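Local coordinates for glutathione S-transferase domain (Xanthobacter autotrophicus, PDB 4HZ2), which binds glutathione and probably acts as a glutathione-dependent transferase, at residues 77-80 with 81-85; 39-43 with 44-48. All coordinates share one frame; numbering follows the deposited sequence.

Contact 1 (77-80 with 81-85); sequences VVLD and DGTAL
L79 lays its branched end alongside T83, the two side chains running the same way, with L79 CD1 3.9 Å from T83 CB. Its other methyl, CD2, turns back along the hairpin and meets L85 CD1 at 4.1 Å, so one leucine spans both the loop and the start of the returning strand. CG of L79 lies anti to its own carbonyl carbon (chi1 -50°), which carries both methyls over the returning chain. The backbone beneath is laced as an antiparallel ladder. V77 and L85 form a hydrogen-bonded pair, the amide of each donating to the carbonyl of the other, with L85 N 2.7 Å from V77 O. V78 and A84 follow as a non-hydrogen-bonded pair, their side chains on the face away from V77 and L85, with V78 CG2 4.3 Å from A84 CB. One step on, L79 N donates to T83 O. The chain then reverses in a type I turn from L79 to G82, where L79 O accepts from G82 N. G82 takes a positive phi (92°) at which a CB would collide with the carbonyl oxygen of D81. D81 ties the corner together: its OD1 accepts from T83 N at 2.9 Å and from T83 OG1 at 2.7 Å, both donors coming from the same face of the carboxylate, the amide on the anti side and the hydroxyl on the syn side. Outside the hairpin, F95 of helix 88-96 packs against L79 and L85, while R111 of the second subunit bonds A84 O. Strand 84-86 is one edge of the four-stranded thioredoxin-like sheet, and 76-78 pairs on with 24-27; the whole is a 3:5 beta hairpin with a type I turn and G1 bulge, overlapped by the Asx turn of D81.

Contact 2 (39-43 with 44-48); sequences QILSL and TGHDF
The H46 imidazole has the T44 hydroxyl at its edge, in the ring plane, where H46 ND1 donates to T44 OG1 over 3.0 Å; F95 of helix 88-96 meets this ring edge-to-face. The F48 ring is approached obliquely by L41, whose CB lies 3.8 Å from F48 CD1, with L41 CD1 close to the same side of the ring. The other methyl of L41, CD2, sits 3.9 Å from H46 CB, the two side chains crossing at about a right angle. L41 thus divides its branches between the two aromatic residues. T44, the first residue to leave helical angles, turns back on the helix end. Its OG1, held between the backbone N and the carbonyl carbon (chi1 59°), gives its proton to I40 O at 2.8 Å. The T44 amide reaches the same oxygen at 3.0 Å from the opposite face of the carbonyl plane, so two donors grip I40 O while the hydroxyl also receives the histidine N-H. A valine here would probably leave H46 ND1 without its acceptor and I40 O with one donor fewer, with the imidazole's rotation less firmly fixed. Beyond T44 the chain folds over the last turn: H46 N bonds L41 O at 2.8 Å, and G45 N donates to S42 O at 3.2 Å. G45 takes a positive phi of 86°, at which a CB would press on the preceding carbonyl oxygen. With G45 as C-prime residue, this is a Schellman motif, ending helix 32-43 of the thioredoxin-like domain before the chain enters strand 49-52.

In the fold
From the N terminus, strand 24-27 leads into helix 32-43, and contact 2 closes the tight reversal at that helix's end before the chain enters strand 49-52. This belongs to the first beta-alpha-beta crossover of the domain. Some thirty residues later, after helix 63-68, contact 1 closes the hairpin between strands 76-78 and 84-86. The two closures follow in series, neither nesting nor crossing, with centres 14 Å apart. Strand 24-27 bridges them, I25 touching L41 and F48 while R24 and Y26 touch V78; M23, just before the strand, meets both L41 and L79. F95 of helix 88-96 touches both contacts.

Contact 1 (77-80 with 81-85)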
# COMPACT_ATOMS: atom_id res chain seq x y z
N VAL B 77 -6.95 15.56 2.52
CA VAL B 77 -7.24 16.73 1.70
C VAL B 77 -8.76 16.94 1.72
O VAL B 77 -9.52 16.03 1.40
CB VAL B 77 -6.75 16.53 0.26
CG1 VAL B 77 -7.20 17.69 -0.65
CG2 VAL B 77 -5.22 16.34 0.23
N VAL B 78 -9.20 18.14 2.08
CA VAL B 78 -10.63 18.42 2.10
C VAL B 78 -10.95 19.43 1.00
O VAL B 78 -10.36 20.51 0.95
CB VAL B 78 -11.10 18.95 3.48
CG1 VAL B 78 -12.60 19.18 3.45
CG2 VAL B 78 -10.71 17.97 4.59
N LEU B 79 -11.86 19.05 0.11
CA LEU B 79 -12.22 19.84 -1.07
C LEU B 79 -13.18 20.95 -0.66
O LEU B 79 -13.76 20.90 0.43
CB LEU B 79 -12.88 18.95 -2.13
CG LEU B 79 -12.16 17.66 -2.51
CD1 LEU B 79 -12.87 16.90 -3.64
CD2 LEU B 79 -10.72 17.98 -2.89
N ASP B 80 -13.37 21.94 -1.53
CA ASP B 80 -14.18 23.09 -1.15
C ASP B 80 -15.64 22.69 -0.89
O ASP B 80 -16.38 23.42 -0.24
CB ASP B 80 -14.10 24.20 -2.20
CG ASP B 80 -14.39 23.70 -3.60
OD1 ASP B 80 -14.74 22.51 -3.76
OD2 ASP B 80 -14.27 24.50 -4.55
N ASP B 81 -16.03 21.52 -1.38
CA ASP B 81 -17.37 20.99 -1.12
C ASP B 81 -17.47 20.11 0.13
O ASP B 81 -18.51 19.52 0.39
CB ASP B 81 -17.92 20.27 -2.35
CG ASP B 81 -17.34 18.88 -2.55
OD1 ASP B 81 -16.48 18.44 -1.75
OD2 ASP B 81 -17.76 18.22 -3.52
N GLY B 82 -16.40 20.03 0.91
CA GLY B 82 -16.40 19.22 2.14
C GLY B 82 -15.93 17.77 2.06
O GLY B 82 -15.72 17.13 3.09
N THR B 83 -15.82 17.24 0.85
CA THR B 83 -15.29 15.89 0.61
C THR B 83 -13.88 15.72 1.17
O THR B 83 -12.97 16.51 0.86
CB THR B 83 -15.24 15.58 -0.89
OG1 THR B 83 -16.54 15.79 -1.45
CG2 THR B 83 -14.82 14.14 -1.15
N ALA B 84 -13.70 14.68 1.99
CA ALA B 84 -12.40 14.40 2.60
C ALA B 84 -11.72 13.22 1.91
O ALA B 84 -12.26 12.12 1.88
CB ALA B 84 -12.55 14.12 4.09
N LEU B 85 -10.53 13.49 1.38
CA LEU B 85 -9.72 12.49 0.69
C LEU B 85 -8.57 12.10 1.61
O LEU B 85 -7.98 12.94 2.29
CB LEU B 85 -9.18 13.06 -0.63
CG LEU B 85 -10.23 13.54 -1.66
CD1 LEU B 85 -9.56 14.09 -2.91
CD2 LEU B 85 -11.24 12.46 -2.03

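Contact 2 (39-43 with 44-48)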
# COMPACT_ATOMS: atom_id res chain seq x y z
N GLN B 39 2.67 18.38 -2.99
CA GLN B 39 3.39 18.44 -4.24
C GLN B 39 2.49 18.18 -5.45
O GLN B 39 2.61 18.89 -6.46
CB GLN B 39 4.53 17.40 -4.22
CG GLN B 39 5.43 17.42 -5.45
CD GLN B 39 6.23 18.72 -5.55
OE1 GLN B 39 7.33 18.87 -4.97
NE2 GLN B 39 5.68 19.67 -6.29
N ILE B 40 1.60 17.18 -5.38
CA ILE B 40 0.73 16.95 -6.54
C ILE B 40 -0.31 18.07 -6.69
O ILE B 40 -0.67 18.43 -7.81
CB ILE B 40 0.04 15.57 -6.50
CG1 ILE B 40 -0.52 15.20 -7.86
CG2 ILE B 40 -1.00 15.50 -5.39
CD1 ILE B 40 0.55 15.05 -8.93
N LEU B 41 -0.79 18.63 -5.59
CA LEU B 41 -1.71 19.79 -5.69
C LEU B 41 -1.04 20.99 -6.37
O LEU B 41 -1.62 21.66 -7.24
CB LEU B 41 -2.26 20.19 -4.32
CG LEU B 41 -3.23 19.17 -3.73
CD1 LEU B 41 -3.74 19.62 -2.37
CD2 LEU B 41 -4.40 18.97 -4.68
N SER B 42 0.20 21.26 -5.99
CA SER B 42 0.91 22.38 -6.59
C SER B 42 1.21 22.10 -8.07
O SER B 42 1.04 22.99 -8.91
CB SER B 42 2.17 22.76 -5.79
OG SER B 42 3.22 21.81 -5.94
N LEU B 43 1.62 20.86 -8.40
CA LEU B 43 1.93 20.49 -9.79
C LEU B 43 0.70 20.60 -10.70
O LEU B 43 0.81 20.87 -11.90
CB LEU B 43 2.51 19.06 -9.87
CG LEU B 43 3.94 18.95 -9.35
CD1 LEU B 43 4.31 17.49 -9.15
CD2 LEU B 43 4.89 19.63 -10.34
N THR B 44 -0.48 20.38 -10.13
CA THR B 44 -1.68 20.35 -10.96
C THR B 44 -2.50 21.65 -10.80
O THR B 44 -3.64 21.74 -11.26
CB THR B 44 -2.56 19.12 -10.65
OG1 THR B 44 -2.93 19.13 -9.26
CG2 THR B 44 -1.81 17.84 -11.00
N GLY B 45 -1.89 22.66 -10.17
CA GLY B 45 -2.47 24.01 -10.23
C GLY B 45 -3.52 24.31 -9.18
O GLY B 45 -4.27 25.26 -9.32
N HIS B 46 -3.57 23.50 -8.13
CA HIS B 46 -4.56 23.72 -7.08
C HIS B 46 -4.02 24.56 -5.94
O HIS B 46 -2.97 24.24 -5.38
CB HIS B 46 -5.06 22.38 -6.51
CG HIS B 46 -5.87 21.58 -7.48
ND1 HIS B 46 -5.32 20.57 -8.25
CD2 HIS B 46 -7.18 21.65 -7.83
CE1 HIS B 46 -6.25 20.05 -9.01
NE2 HIS B 46 -7.39 20.69 -8.79
N ASP B 47 -4.74 25.63 -5.60
CA ASP B 47 -4.47 26.39 -4.38
C ASP B 47 -5.04 25.63 -3.18
O ASP B 47 -6.12 25.03 -3.27
CB ASP B 47 -5.13 27.77 -4.47
CG ASP B 47 -4.22 28.80 -5.08
OD1 ASP B 47 -2.99 28.58 -5.09
OD2 ASP B 47 -4.73 29.83 -5.56
N PHE B 48 -4.33 25.67 -2.06
CA PHE B 48 -4.81 25.01 -0.85
C PHE B 48 -4.34 25.74 0.39
O PHE B 48 -3.36 26.50 0.34
CB PHE B 48 -4.36 23.54 -0.78
CG PHE B 48 -2.87 23.36 -0.89
CD1 PHE B 48 -2.25 23.25 -2.13
CD2 PHE B 48 -2.08 23.33 0.25
CE1 PHE B 48 -0.87 23.09 -2.22
CE2 PHE B 48 -0.70 23.20 0.16
CZ PHE B 48 -0.10 23.07 -1.08